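Side-chain contacts in secreted protein (Streptomyces lividans TK24, PDB 5LXZ), which probably acts as a copper-radical oxidase of the AA5 family, related to galactose oxidase, working at a mononuclear copper site: residues Ile519-Ser524 with Val579-Tyr584; Arg542-Ala545 with Thr550-Asp553; Ala300-Gln305 with Ala352-Leu357; Arg293-Tyr298 with Ile309-Ala314. The protein carries 1 engineered substitution. All blocks are in the same frame, centred on the assembly; numbering follows the deposited sequence. Where two conformers were deposited one is given.

How the contacts relate
Two of these contacts lie in the propeller and two in the C-terminal early set domain, and the domains touch where contact 2 meets contacts 3 and 4. Along the chain, contacts 4 and 3 come first, their segments alternating in sequence: 300-305 and 309-314 carry neighbouring strands 301-303 and 309-311 of one Kelch blade, 293-298 leads into it and 352-357 opens the next. Contact 2 is nested inside the loop that contact 1 closes. The centres of contacts 2 and 3 lie about 10 Å apart, as do those of contacts 3 and 4, while contacts 1 and 4 are about 27 Å apart. The chain between the segments of contact 2 supplies His-548 to the copper.

Contact 1 of 4, residues Ile519-Ser524 with Val579-Tyr584; sequences IARGGS and VQSGWY
Arg-521 lies against Val-579 and reaches past it to Ser-581, so that a single long side chain supplies most of the surface joining 519-524 to 579-584. Its aliphatic part does the packing: CG sits 3.9 Å from CB of Val-579, and the two side chains run alongside one another, pointing opposite ways. A bend at chi3 (-65°) then swings the guanidinium round to the backbone, where NH1 donates to O of Val-579 at 3.0 Å. The carbonyl is met almost head-on, with a C=O...N angle of 172°, and the oxygen is tilted only slightly out of the guanidinium plane.

The arginine stands at the second position of a type II beta turn, Ala-520 to Gly-523, closed by a bond from N of Gly-523 to O of Ala-520. This turn connects strands 517-518 and 524-528, the two outer strands of the seven-stranded early set sheet, while Val-579 and Ser-581 lead into strand 582-590 of the same sheet.

OG of Ser-581 lies at the guanidinium edge, in its plane and 3.2 Å from NH1. A water links the two residues, accepting from NH2 of Arg-521 at 2.9 Å and donating to OG of Ser-581 at 3.0 Å. The same hydroxyl is hydrogen-bonded to the C-terminal residue, through O of Pro-604, and strand 599-603 contributes Val-603, which touches both Arg-521 and Val-579.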
loop_
_atom_site.group_PDB
_atom_site.type_symbol
_atom_site.label_atom_id
_atom_site.label_comp_id
_atom_site.label_asym_id
_atom_site.label_seq_id
_atom_site.Cartn_x
_atom_site.Cartn_y
_atom_site.Cartn_z
ATOM N N ILE A 519 5.327 -22.602 16.952
ATOM C CA ILE A 519 4.405 -23.694 16.646
ATOM C C ILE A 519 4.379 -23.867 15.140
ATOM O O ILE A 519 4.079 -22.916 14.407
ATOM C CB ILE A 519 2.964 -23.460 17.155
ATOM C CG1 ILE A 519 2.973 -23.058 18.656
ATOM C CG2 ILE A 519 2.090 -24.706 16.913
ATOM C CD1 ILE A 519 1.615 -22.599 19.161
ATOM N N ALA A 520 4.690 -25.062 14.701
ATOM C CA ALA A 520 4.719 -25.394 13.271
ATOM C C ALA A 520 3.327 -25.613 12.747
ATOM O O ALA A 520 2.420 -25.990 13.468
ATOM C CB ALA A 520 5.505 -26.633 13.029
ATOM N N ARG A 521 3.172 -25.351 11.455
ATOM C CA ARG A 521 1.969 -25.739 10.752
ATOM C C ARG A 521 1.688 -27.207 11.008
ATOM O O ARG A 521 2.566 -28.039 10.942
ATOM C CB ARG A 521 2.129 -25.521 9.267
ATOM C CG ARG A 521 2.050 -24.059 8.829
ATOM C CD ARG A 521 2.129 -23.926 7.323
ATOM N NE ARG A 521 3.410 -24.360 6.833
ATOM C CZ ARG A 521 4.534 -23.650 6.818
ATOM N NH1 ARG A 521 4.534 -22.340 6.990
ATOM N NH2 ARG A 521 5.668 -24.253 6.499
ATOM N N GLY A 522 0.432 -27.469 11.325
ATOM C CA GLY A 522 -0.031 -28.816 11.667
ATOM C C GLY A 522 0.341 -29.280 13.049
ATOM O O GLY A 522 -0.011 -30.391 13.416
ATOM N N GLY A 523 1.007 -28.418 13.818
ATOM C CA GLY A 523 1.454 -28.702 15.169
ATOM C C GLY A 523 0.622 -27.961 16.173
ATOM O O GLY A 523 -0.196 -27.085 15.822
ATOM N N SER A 524 0.868 -28.296 17.438
ATOM C CA SER A 524 0.098 -27.737 18.528
ATOM C C SER A 524 0.978 -27.122 19.578
ATOM O O SER A 524 2.130 -27.449 19.687
ATOM C CB SER A 524 -0.766 -28.847 19.170
ATOM O OG SER A 524 -1.697 -29.374 18.242
ATOM N N VAL A 579 -0.828 -20.218 6.096
ATOM C CA VAL A 579 -0.068 -19.813 7.257
ATOM C C VAL A 579 1.356 -19.589 6.779
ATOM O O VAL A 579 2.191 -20.475 6.839
ATOM C CB VAL A 579 -0.107 -20.846 8.387
ATOM C CG1 VAL A 579 0.491 -20.241 9.618
ATOM C CG2 VAL A 579 -1.537 -21.312 8.653
ATOM N N GLN A 580 1.615 -18.414 6.218
ATOM C CA GLN A 580 2.970 -18.055 5.751
ATOM C C GLN A 580 3.917 -18.153 6.968
ATOM O O GLN A 580 3.533 -17.777 8.083
ATOM C CB GLN A 580 2.935 -16.633 5.161
ATOM C CG GLN A 580 2.033 -16.553 3.927
ATOM C CD GLN A 580 1.652 -15.125 3.525
ATOM O OE1 GLN A 580 1.300 -14.294 4.362
ATOM N NE2 GLN A 580 1.755 -14.828 2.235
ATOM N N SER A 581 5.145 -18.591 6.727
ATOM C CA SER A 581 6.109 -18.610 7.812
ATOM C C SER A 581 6.397 -17.184 8.292
ATOM O O SER A 581 6.394 -16.213 7.525
ATOM C CB SER A 581 7.371 -19.222 7.315
ATOM O OG SER A 581 7.137 -20.545 6.906
ATOM N N GLY A 582 6.614 -17.057 9.583
ATOM C CA GLY A 582 6.800 -15.777 10.204
ATOM C C GLY A 582 6.127 -15.698 11.538
ATOM O O GLY A 582 5.682 -16.705 12.088
ATOM N N TRP A 583 6.102 -14.499 12.071
ATOM C CA TRP A 583 5.581 -14.247 13.394
ATOM C C TRP A 583 4.155 -13.733 13.304
ATOM O O TRP A 583 3.822 -12.937 12.432
ATOM C CB TRP A 583 6.444 -13.228 14.096
ATOM C CG TRP A 583 7.745 -13.745 14.556
ATOM C CD1 TRP A 583 8.885 -13.910 13.796
ATOM C CD2 TRP A 583 8.063 -14.206 15.861
ATOM N NE1 TRP A 583 9.902 -14.374 14.588
ATOM C CE2 TRP A 583 9.426 -14.572 15.851
ATOM C CE3 TRP A 583 7.343 -14.290 17.041
ATOM C CZ2 TRP A 583 10.077 -15.026 16.989
ATOM C CZ3 TRP A 583 7.970 -14.764 18.157
ATOM C CH2 TRP A 583 9.329 -15.116 18.129
ATOM N N TYR A 584 3.344 -14.128 14.279
ATOM C CA TYR A 584 1.956 -13.830 14.371
ATOM C C TYR A 584 1.595 -13.443 15.789
ATOM O O TYR A 584 2.175 -13.953 16.752
ATOM C CB TYR A 584 1.116 -15.042 14.044
ATOM C CG TYR A 584 1.141 -15.490 12.599
ATOM C CD1 TYR A 584 2.198 -16.252 12.116
ATOM C CD2 TYR A 584 0.126 -15.144 11.719
ATOM C CE1 TYR A 584 2.240 -16.643 10.799
ATOM C CE2 TYR A 584 0.154 -15.550 10.401
ATOM C CZ TYR A 584 1.211 -16.275 9.928
ATOM O OH TYR A 584 1.216 -16.690 8.609
HETATM O O HOH W 1 8.274 -23.106 5.915
#

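Contact 2 of 4, residues Arg542-Ala545 with Thr550-Asp553; sequences RPSA and TDVD
Arg-542 passes over the backbone of Asp-553 with its chain extended from CG to NE, CD coming within 3.3 Å of Asp-553 O. The two charges stay apart, NE and OD2 of Asp-553 being 4.3 Å from each other, and a water that accepts from NE of Arg-542 at 2.7 Å lies between them, within 3.2 Å of OD2 of Asp-553. The far end of the guanidinium is taken by Ser-581, whose O receives NH2.

At Pro-543 the backbone does the work: its O faces CB of Asp-553, and a second water lies close to it and to OD2 of that aspartate. The carboxylate is otherwise held by the hydroxyl of Thr-84 and N of Gln-85.

Ser-544 makes the short direct bond of the contact, OG to OD2 of Asp-551 at 2.6 Å, on the syn lone pair of the carboxylate. Asp-551 reaches it because CG lies anti to the backbone N (chi1 -179°), which also brings OD1 to the N of Ala-545, a weak bond at 3.4 Å. OD1 further accepts from N of Gln-554, so the carboxylate ties 542-545 to its own segment and the next residue. An alanine at Asp-551 is likely to leave the Ser-544 hydroxyl and the N-H of Gln-554 without this acceptor, and Ala-545 without its weak one.

O of Ala-545 lies near two waters, one accepting from N of Val-552, the other close to O of Thr-550. Between the segments in sequence comes the copper ligand His-548, on a loop that, as in galactose oxidase, runs from the C-terminal domain into the propeller.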
loop_
_atom_site.group_PDB
_atom_site.type_symbol
_atom_site.label_atom_id
_atom_site.label_comp_id
_atom_site.label_asym_id
_atom_site.label_seq_id
_atom_site.Cartn_x
_atom_site.Cartn_y
_atom_site.Cartn_z
ATOM N N ARG A 542 -1.408 -12.032 11.384
ATOM C CA ARG A 542 -0.118 -11.590 10.921
ATOM C C ARG A 542 -0.051 -10.070 11.118
ATOM O O ARG A 542 -0.978 -9.382 10.779
ATOM C CB ARG A 542 0.087 -11.981 9.468
ATOM C CG ARG A 542 1.538 -11.902 9.026
ATOM C CD ARG A 542 1.743 -12.523 7.649
ATOM N NE ARG A 542 3.155 -12.521 7.217
ATOM C CZ ARG A 542 4.074 -13.452 7.512
ATOM N NH1 ARG A 542 3.803 -14.549 8.242
ATOM N NH2 ARG A 542 5.261 -13.345 6.989
ATOM N N PRO A 543 1.046 -9.526 11.664
ATOM C CA PRO A 543 1.159 -8.096 11.885
ATOM C C PRO A 543 1.099 -7.331 10.590
ATOM O O PRO A 543 1.572 -7.817 9.564
ATOM C CB PRO A 543 2.531 -7.917 12.532
ATOM C CG PRO A 543 3.161 -9.198 12.475
ATOM C CD PRO A 543 2.173 -10.260 12.239
ATOM N N SER A 544 0.535 -6.144 10.641
ATOM C CA SER A 544 0.396 -5.315 9.462
ATOM C C SER A 544 1.710 -4.677 9.096
ATOM O O SER A 544 2.506 -4.307 9.968
ATOM C CB SER A 544 -0.604 -4.195 9.724
ATOM O OG SER A 544 -1.917 -4.672 9.547
ATOM N N ALA A 545 1.858 -4.428 7.808
ATOM C CA ALA A 545 2.806 -3.471 7.266
ATOM C C ALA A 545 1.983 -2.643 6.284
ATOM O O ALA A 545 1.558 -3.146 5.243
ATOM C CB ALA A 545 3.968 -4.173 6.577
ATOM N N THR A 550 -2.477 0.045 1.401
ATOM C CA THR A 550 -2.056 -1.272 0.948
ATOM C C THR A 550 -1.436 -2.002 2.131
ATOM O O THR A 550 -0.497 -1.485 2.743
ATOM C CB THR A 550 -1.020 -1.134 -0.193
ATOM O OG1 THR A 550 -1.573 -0.294 -1.211
ATOM C CG2 THR A 550 -0.676 -2.496 -0.842
ATOM N N ASP A 551 -1.885 -3.217 2.377
ATOM C CA ASP A 551 -1.326 -4.068 3.423
ATOM C C ASP A 551 -1.511 -5.500 3.003
ATOM O O ASP A 551 -2.566 -6.075 3.157
ATOM C CB ASP A 551 -2.046 -3.749 4.720
ATOM C CG ASP A 551 -1.563 -4.521 5.903
ATOM O OD1 ASP A 551 -0.724 -5.446 5.798
ATOM O OD2 ASP A 551 -2.078 -4.134 7.001
ATOM N N VAL A 552 -0.466 -6.086 2.436
ATOM C CA VAL A 552 -0.574 -7.460 1.991
ATOM C C VAL A 552 -0.175 -8.416 3.071
ATOM O O VAL A 552 -0.221 -9.624 2.848
ATOM C CB VAL A 552 0.214 -7.697 0.677
ATOM C CG1 VAL A 552 -0.325 -6.769 -0.412
ATOM C CG2 VAL A 552 1.700 -7.576 0.871
ATOM N N ASP A 553 0.243 -7.899 4.216
ATOM C CA ASP A 553 0.696 -8.739 5.327
ATOM C C ASP A 553 -0.458 -9.198 6.184
ATOM O O ASP A 553 -0.518 -10.372 6.567
ATOM C CB ASP A 553 1.696 -7.982 6.210
ATOM C CG ASP A 553 3.093 -7.943 5.613
ATOM O OD1 ASP A 553 3.273 -7.419 4.489
ATOM O OD2 ASP A 553 4.032 -8.420 6.294
HETATM O O HOH W 2 4.465 -11.378 5.196
HETATM O O HOH W 3 3.803 -9.036 8.887
HETATM O O HOH W 4 2.083 -5.208 3.481
HETATM O O HOH W 5 2.189 -2.381 2.520
#

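Contact 3 of 4, residues Ala300-Gln305 with Ala352-Leu357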
loop_
_atom_site.group_PDB
_atom_site.type_symbol
_atom_site.label_atom_id
_atom_site.label_comp_id
_atom_site.label_asym_id
_atom_site.label_seq_id
_atom_site.Cartn_x
_atom_site.Cartn_y
_atom_site.Cartn_z
ATOM N N ALA A 300 -2.381 -4.440 -5.122
ATOM C CA ALA A 300 -2.744 -5.258 -3.978
ATOM C C ALA A 300 -2.713 -6.729 -4.347
ATOM O O ALA A 300 -3.655 -7.230 -4.950
ATOM C CB ALA A 300 -4.112 -4.852 -3.469
ATOM N N LEU A 301 -1.615 -7.399 -3.990
ATOM C CA LEU A 301 -1.316 -8.761 -4.431
ATOM C C LEU A 301 -1.228 -9.675 -3.207
ATOM O O LEU A 301 -0.332 -9.507 -2.383
ATOM C CB LEU A 301 0.012 -8.801 -5.165
ATOM C CG LEU A 301 0.105 -7.936 -6.415
ATOM C CD1 LEU A 301 1.523 -7.992 -6.986
ATOM C CD2 LEU A 301 -0.878 -8.380 -7.484
ATOM N N PHE A 302 -2.096 -10.667 -3.159
ATOM C CA PHE A 302 -2.191 -11.548 -1.983
ATOM C C PHE A 302 -1.961 -12.993 -2.387
ATOM O O PHE A 302 -2.514 -13.461 -3.383
ATOM C CB PHE A 302 -3.583 -11.455 -1.382
ATOM C CG PHE A 302 -3.869 -10.136 -0.687
ATOM C CD1 PHE A 302 -4.252 -9.031 -1.393
ATOM C CD2 PHE A 302 -3.737 -10.023 0.678
ATOM C CE1 PHE A 302 -4.486 -7.829 -0.741
ATOM C CE2 PHE A 302 -3.992 -8.848 1.329
ATOM C CZ PHE A 302 -4.336 -7.739 0.611
ATOM N N LEU A 303 -1.259 -13.740 -1.534
ATOM C CA LEU A 303 -1.088 -15.161 -1.780
ATOM C C LEU A 303 -2.344 -15.933 -1.432
ATOM O O LEU A 303 -2.829 -15.894 -0.285
ATOM C CB LEU A 303 0.088 -15.682 -0.955
ATOM C CG LEU A 303 0.447 -17.148 -1.155
ATOM C CD1 LEU A 303 0.967 -17.422 -2.554
ATOM C CD2 LEU A 303 1.541 -17.471 -0.130
ATOM N N MET A 304 -2.800 -16.745 -2.390
ATOM C CA MET A 304 -3.966 -17.596 -2.264
ATOM C C MET A 304 -3.548 -19.011 -1.809
ATOM O O MET A 304 -2.384 -19.419 -1.950
ATOM C CB MET A 304 -4.656 -17.710 -3.611
ATOM C CG MET A 304 -5.083 -16.370 -4.177
ATOM S SD MET A 304 -5.547 -16.459 -5.935
ATOM C CE MET A 304 -6.656 -17.884 -6.014
ATOM N N GLN A 305 -4.516 -19.771 -1.359
ATOM C CA GLN A 305 -4.216 -21.130 -0.867
ATOM C C GLN A 305 -3.708 -22.068 -1.912
ATOM O O GLN A 305 -3.023 -23.029 -1.561
ATOM C CB GLN A 305 -5.449 -21.712 -0.188
ATOM C CG GLN A 305 -5.611 -21.087 1.167
ATOM C CD GLN A 305 -6.889 -21.503 1.843
ATOM O OE1 GLN A 305 -7.279 -22.668 1.815
ATOM N NE2 GLN A 305 -7.577 -20.551 2.410
ATOM N N ALA A 352 -8.093 2.516 -3.240
ATOM C CA ALA A 352 -8.955 1.621 -2.510
ATOM C C ALA A 352 -8.144 0.765 -1.544
ATOM O O ALA A 352 -6.953 0.523 -1.787
ATOM C CB ALA A 352 -9.679 0.722 -3.474
ATOM N N ASN A 353 -8.765 0.287 -0.485
ATOM C CA ASN A 353 -8.122 -0.662 0.389
ATOM C C ASN A 353 -8.582 -2.055 0.015
ATOM O O ASN A 353 -9.650 -2.244 -0.605
ATOM C CB ASN A 353 -8.354 -0.291 1.865
ATOM C CG ASN A 353 -7.195 -0.675 2.744
ATOM O OD1 ASN A 353 -6.642 -1.783 2.574
ATOM N ND2 ASN A 353 -6.766 0.185 3.618
ATOM N N THR A 354 -7.807 -3.061 0.427
ATOM C CA THR A 354 -8.106 -4.455 0.195
ATOM C C THR A 354 -7.803 -5.208 1.473
ATOM O O THR A 354 -6.724 -5.001 2.046
ATOM C CB THR A 354 -7.218 -5.064 -0.889
ATOM O OG1 THR A 354 -7.244 -4.245 -2.065
ATOM C CG2 THR A 354 -7.670 -6.458 -1.228
ATOM N N VAL A 355 -8.702 -6.104 1.851
ATOM C CA VAL A 355 -8.518 -6.963 3.028
ATOM C C VAL A 355 -8.886 -8.372 2.680
ATOM O O VAL A 355 -9.939 -8.602 2.058
ATOM C CB VAL A 355 -9.418 -6.476 4.205
ATOM C CG1 VAL A 355 -9.289 -7.367 5.400
ATOM C CG2 VAL A 355 -9.025 -5.073 4.624
ATOM N N LEU A 356 -8.045 -9.307 3.123
ATOM C CA LEU A 356 -8.391 -10.729 3.158
ATOM C C LEU A 356 -9.220 -10.905 4.426
ATOM O O LEU A 356 -8.688 -10.746 5.525
ATOM C CB LEU A 356 -7.146 -11.590 3.136
ATOM C CG LEU A 356 -7.337 -13.085 3.343
ATOM C CD1 LEU A 356 -8.403 -13.681 2.459
ATOM C CD2 LEU A 356 -6.011 -13.759 3.099
ATOM N N LEU A 357 -10.525 -11.065 4.275
ATOM C CA LEU A 357 -11.407 -11.082 5.424
ATOM C C LEU A 357 -11.115 -12.218 6.364
ATOM O O LEU A 357 -10.661 -13.276 5.945
ATOM C CB LEU A 357 -12.868 -11.165 5.000
ATOM C CG LEU A 357 -13.374 -9.990 4.178
ATOM C CD1 LEU A 357 -14.768 -10.319 3.643
ATOM C CD2 LEU A 357 -13.416 -8.716 4.996
#
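Phe-302 lays its ring obliquely beside Thr-354, the two side chains pointing past each other. Its CE1 reaches CG2 of Thr-354 at 3.5 Å, and farther along the ring, on the same side, CD2 approaches CB of Leu-356 at 4.5 Å, a looser apolar contact. Thr-354 can show its methyl to the ring because OG1 is anti to the carbonyl carbon (chi1 -51°), which turns the hydroxyl to Ala-300 instead, 3.5 Å from CB. That hydroxyl is not left without a polar partner: it is hydrogen-bonded to OG of Ser-312. Tyr-365 meets the Phe-302 ring edge-to-face. A serine at Phe-302 would probably open a gap beside the Thr-354 methyl and Leu-356 and deprive Tyr-365 of its aromatic partner.

No hydrogen bond links the two segments, so van der Waals packing, mostly of side chains, joins what are the first strands of successive blades in a Kelch beta propeller. Strand 301-303 pairs with 309-311 in one blade, strand 353-356 with 364-368 in the next, and Val-355 passes the same kind of packing on to strand 409-412 of the blade beyond. Phe-302 also borders Asp-551 and Val-552, on the loop from the C-terminal domain.

Contact 4 of 4, residues Arg293-Tyr298 with Ile309-Ala314; sequences RQFPTY and IFYSGA. With EDO (1,2-ethanediol), chain M; ACT (acetate ion), chain D.
Phe-295 drives its ring edge into the face of Tyr-311, a T-shaped pair with centroids 4.9 Å apart and planes at 73°. CD2 of Phe-295 stands 3.7 Å above the tyrosine plane, over the centre of the ring. The opposite face of Tyr-311 is covered by N of Gly-313, so the tyrosine is sandwiched between a phenyl edge and a peptide. Beside the stack, CG of Pro-296 rests 3.4 Å from the OH of Tyr-311; that hydroxyl is itself hydrogen-bonded to O of Gly-324, which fixes the outer end of the ring.

With CG anti to the carbonyl carbon (chi1 -64°), the Phe-295 ring is directed to Tyr-311. One of its faces carries a 1,2-ethanediol, probably from the crystallisation liquor, with C2 at 3.5 Å from CE2 of Phe-295. Its O2 donates to O of Gln-294 at 2.7 Å and takes a weak bond from NH1 of Arg-293, whose NH2 donates to an acetate, likewise probably from the liquor, and to O of Asn-335. OG of Ser-312 accepts from N of Ala-314 at 3.2 Å, an ST turn directly after strand 309-311.

Tyr-298 turns its ring away from 309-314 and stacks on the copper ligand Tyr-248, its OH bonded to O of Thr-81; the loop thus passes close to the metal site. Phe-337 of strand 337-339 touches both rings of the aromatic pair, while Leu-301 packs on Tyr-311, placing the contact where the loop from strand 285-288 of the preceding blade packs on the four-stranded blade that begins at 301-303.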
loop_
_atom_site.group_PDB
_atom_site.type_symbol
_atom_site.label_atom_id
_atom_site.label_comp_id
_atom_site.label_asym_id
_atom_site.label_seq_id
_atom_site.Cartn_x
_atom_site.Cartn_y
_atom_site.Cartn_z
ATOM N N ARG A 293 4.912 -9.131 -16.571
ATOM C CA ARG A 293 3.524 -8.859 -16.220
ATOM C C ARG A 293 3.443 -7.549 -15.484
ATOM O O ARG A 293 4.008 -7.348 -14.409
ATOM C CB ARG A 293 2.840 -9.945 -15.447
ATOM C CG ARG A 293 1.374 -9.575 -15.295
ATOM C CD ARG A 293 0.468 -10.726 -15.057
ATOM N NE ARG A 293 0.369 -11.709 -16.120
ATOM C CZ ARG A 293 -0.379 -11.612 -17.230
ATOM N NH1 ARG A 293 -1.100 -10.530 -17.508
ATOM N NH2 ARG A 293 -0.412 -12.634 -18.066
ATOM N N GLN A 294 2.753 -6.631 -16.164
ATOM C CA GLN A 294 2.719 -5.255 -15.745
ATOM C C GLN A 294 1.485 -4.913 -14.941
ATOM O O GLN A 294 0.372 -5.345 -15.274
ATOM C CB GLN A 294 2.821 -4.353 -16.976
ATOM C CG GLN A 294 2.966 -2.886 -16.661
ATOM C CD GLN A 294 2.973 -2.034 -17.900
ATOM O OE1 GLN A 294 2.012 -1.279 -18.167
ATOM N NE2 GLN A 294 4.047 -2.101 -18.632
ATOM N N PHE A 295 1.730 -4.145 -13.879
ATOM C CA PHE A 295 0.683 -3.604 -13.027
ATOM C C PHE A 295 0.980 -2.143 -12.702
ATOM O O PHE A 295 2.137 -1.740 -12.729
ATOM C CB PHE A 295 0.626 -4.355 -11.674
ATOM C CG PHE A 295 0.266 -5.805 -11.767
ATOM C CD1 PHE A 295 1.247 -6.770 -11.922
ATOM C CD2 PHE A 295 -1.065 -6.201 -11.698
ATOM C CE1 PHE A 295 0.911 -8.094 -12.016
ATOM C CE2 PHE A 295 -1.409 -7.556 -11.793
ATOM C CZ PHE A 295 -0.398 -8.501 -11.907
ATOM N N PRO A 296 -0.044 -1.405 -12.285
ATOM C CA PRO A 296 0.198 -0.110 -11.678
ATOM C C PRO A 296 0.953 -0.240 -10.370
ATOM O O PRO A 296 1.167 -1.365 -9.933
ATOM C CB PRO A 296 -1.210 0.434 -11.400
ATOM C CG PRO A 296 -2.086 -0.758 -11.433
ATOM C CD PRO A 296 -1.473 -1.761 -12.328
ATOM N N THR A 297 1.275 0.866 -9.739
ATOM C CA THR A 297 2.057 0.842 -8.496
ATOM C C THR A 297 1.230 0.389 -7.318
ATOM O O THR A 297 0.006 0.407 -7.340
ATOM C CB THR A 297 2.654 2.221 -8.190
ATOM O OG1 THR A 297 1.599 3.146 -7.903
ATOM C CG2 THR A 297 3.539 2.682 -9.309
ATOM N N TYR A 298 1.912 -0.070 -6.275
ATOM C CA TYR A 298 1.309 -0.689 -5.105
ATOM C C TYR A 298 0.114 -1.573 -5.468
ATOM O O TYR A 298 -0.976 -1.455 -4.850
ATOM C CB TYR A 298 0.953 0.331 -4.010
ATOM C CG TYR A 298 2.128 0.955 -3.309
ATOM C CD1 TYR A 298 3.134 0.177 -2.777
ATOM C CD2 TYR A 298 2.225 2.337 -3.132
ATOM C CE1 TYR A 298 4.199 0.742 -2.115
ATOM C CE2 TYR A 298 3.294 2.914 -2.490
ATOM C CZ TYR A 298 4.268 2.128 -1.947
ATOM O OH TYR A 298 5.309 2.757 -1.288
ATOM N N ILE A 309 -1.505 -15.799 -7.002
ATOM C CA ILE A 309 -1.605 -14.475 -6.432
ATOM C C ILE A 309 -2.909 -13.832 -6.865
ATOM O O ILE A 309 -3.211 -13.779 -8.072
ATOM C CB ILE A 309 -0.419 -13.616 -6.880
ATOM C CG1 ILE A 309 0.869 -14.013 -6.174
ATOM C CG2 ILE A 309 -0.667 -12.100 -6.649
ATOM C CD1 ILE A 309 0.971 -13.682 -4.678
ATOM N N PHE A 310 -3.678 -13.339 -5.889
ATOM C CA PHE A 310 -4.841 -12.584 -6.182
ATOM C C PHE A 310 -4.521 -11.117 -6.247
ATOM O O PHE A 310 -3.966 -10.572 -5.304
ATOM C CB PHE A 310 -5.921 -12.817 -5.128
ATOM C CG PHE A 310 -7.211 -12.081 -5.408
ATOM C CD1 PHE A 310 -7.869 -12.286 -6.614
ATOM C CD2 PHE A 310 -7.708 -11.165 -4.541
ATOM C CE1 PHE A 310 -9.060 -11.635 -6.876
ATOM C CE2 PHE A 310 -8.916 -10.501 -4.810
ATOM C CZ PHE A 310 -9.568 -10.748 -5.968
ATOM N N TYR A 311 -4.847 -10.523 -7.394
ATOM C CA TYR A 311 -4.772 -9.055 -7.572
ATOM C C TYR A 311 -6.160 -8.549 -7.431
ATOM O O TYR A 311 -7.023 -8.847 -8.263
ATOM C CB TYR A 311 -4.198 -8.739 -8.932
ATOM C CG TYR A 311 -4.263 -7.279 -9.329
ATOM C CD1 TYR A 311 -3.774 -6.270 -8.472
ATOM C CD2 TYR A 311 -4.755 -6.888 -10.551
ATOM C CE1 TYR A 311 -3.805 -4.934 -8.848
ATOM C CE2 TYR A 311 -4.719 -5.578 -10.944
ATOM C CZ TYR A 311 -4.252 -4.597 -10.088
ATOM O OH TYR A 311 -4.178 -3.274 -10.428
ATOM N N SER A 312 -6.380 -7.678 -6.445
ATOM C CA SER A 312 -7.727 -7.214 -6.158
ATOM C C SER A 312 -8.130 -6.083 -7.108
ATOM O O SER A 312 -9.305 -5.740 -7.126
ATOM C CB SER A 312 -7.844 -6.711 -4.730
ATOM O OG SER A 312 -7.181 -5.458 -4.590
ATOM N N GLY A 313 -7.191 -5.510 -7.827
ATOM C CA GLY A 313 -7.408 -4.319 -8.628
ATOM C C GLY A 313 -7.028 -3.025 -7.926
ATOM O O GLY A 313 -6.798 -2.015 -8.596
ATOM N N ALA A 314 -6.920 -3.038 -6.603
ATOM C CA ALA A 314 -6.549 -1.829 -5.856
ATOM C C ALA A 314 -5.098 -1.508 -6.118
ATOM O O ALA A 314 -4.264 -2.429 -6.230
ATOM C CB ALA A 314 -6.777 -2.016 -4.360
HETATM C C1 EDO M . -2.867 -8.510 -15.728
HETATM O O1 EDO M . -3.468 -7.720 -16.764
HETATM C C2 EDO M . -1.543 -7.873 -15.324
HETATM O O2 EDO M . -0.694 -7.531 -16.443
HETATM C C ACT D . -2.912 -11.559 -20.477
HETATM O O ACT D . -1.735 -11.907 -20.726
HETATM O OXT ACT D . -3.734 -12.373 -20.003
HETATM C CH3 ACT D . -3.325 -10.142 -20.743
#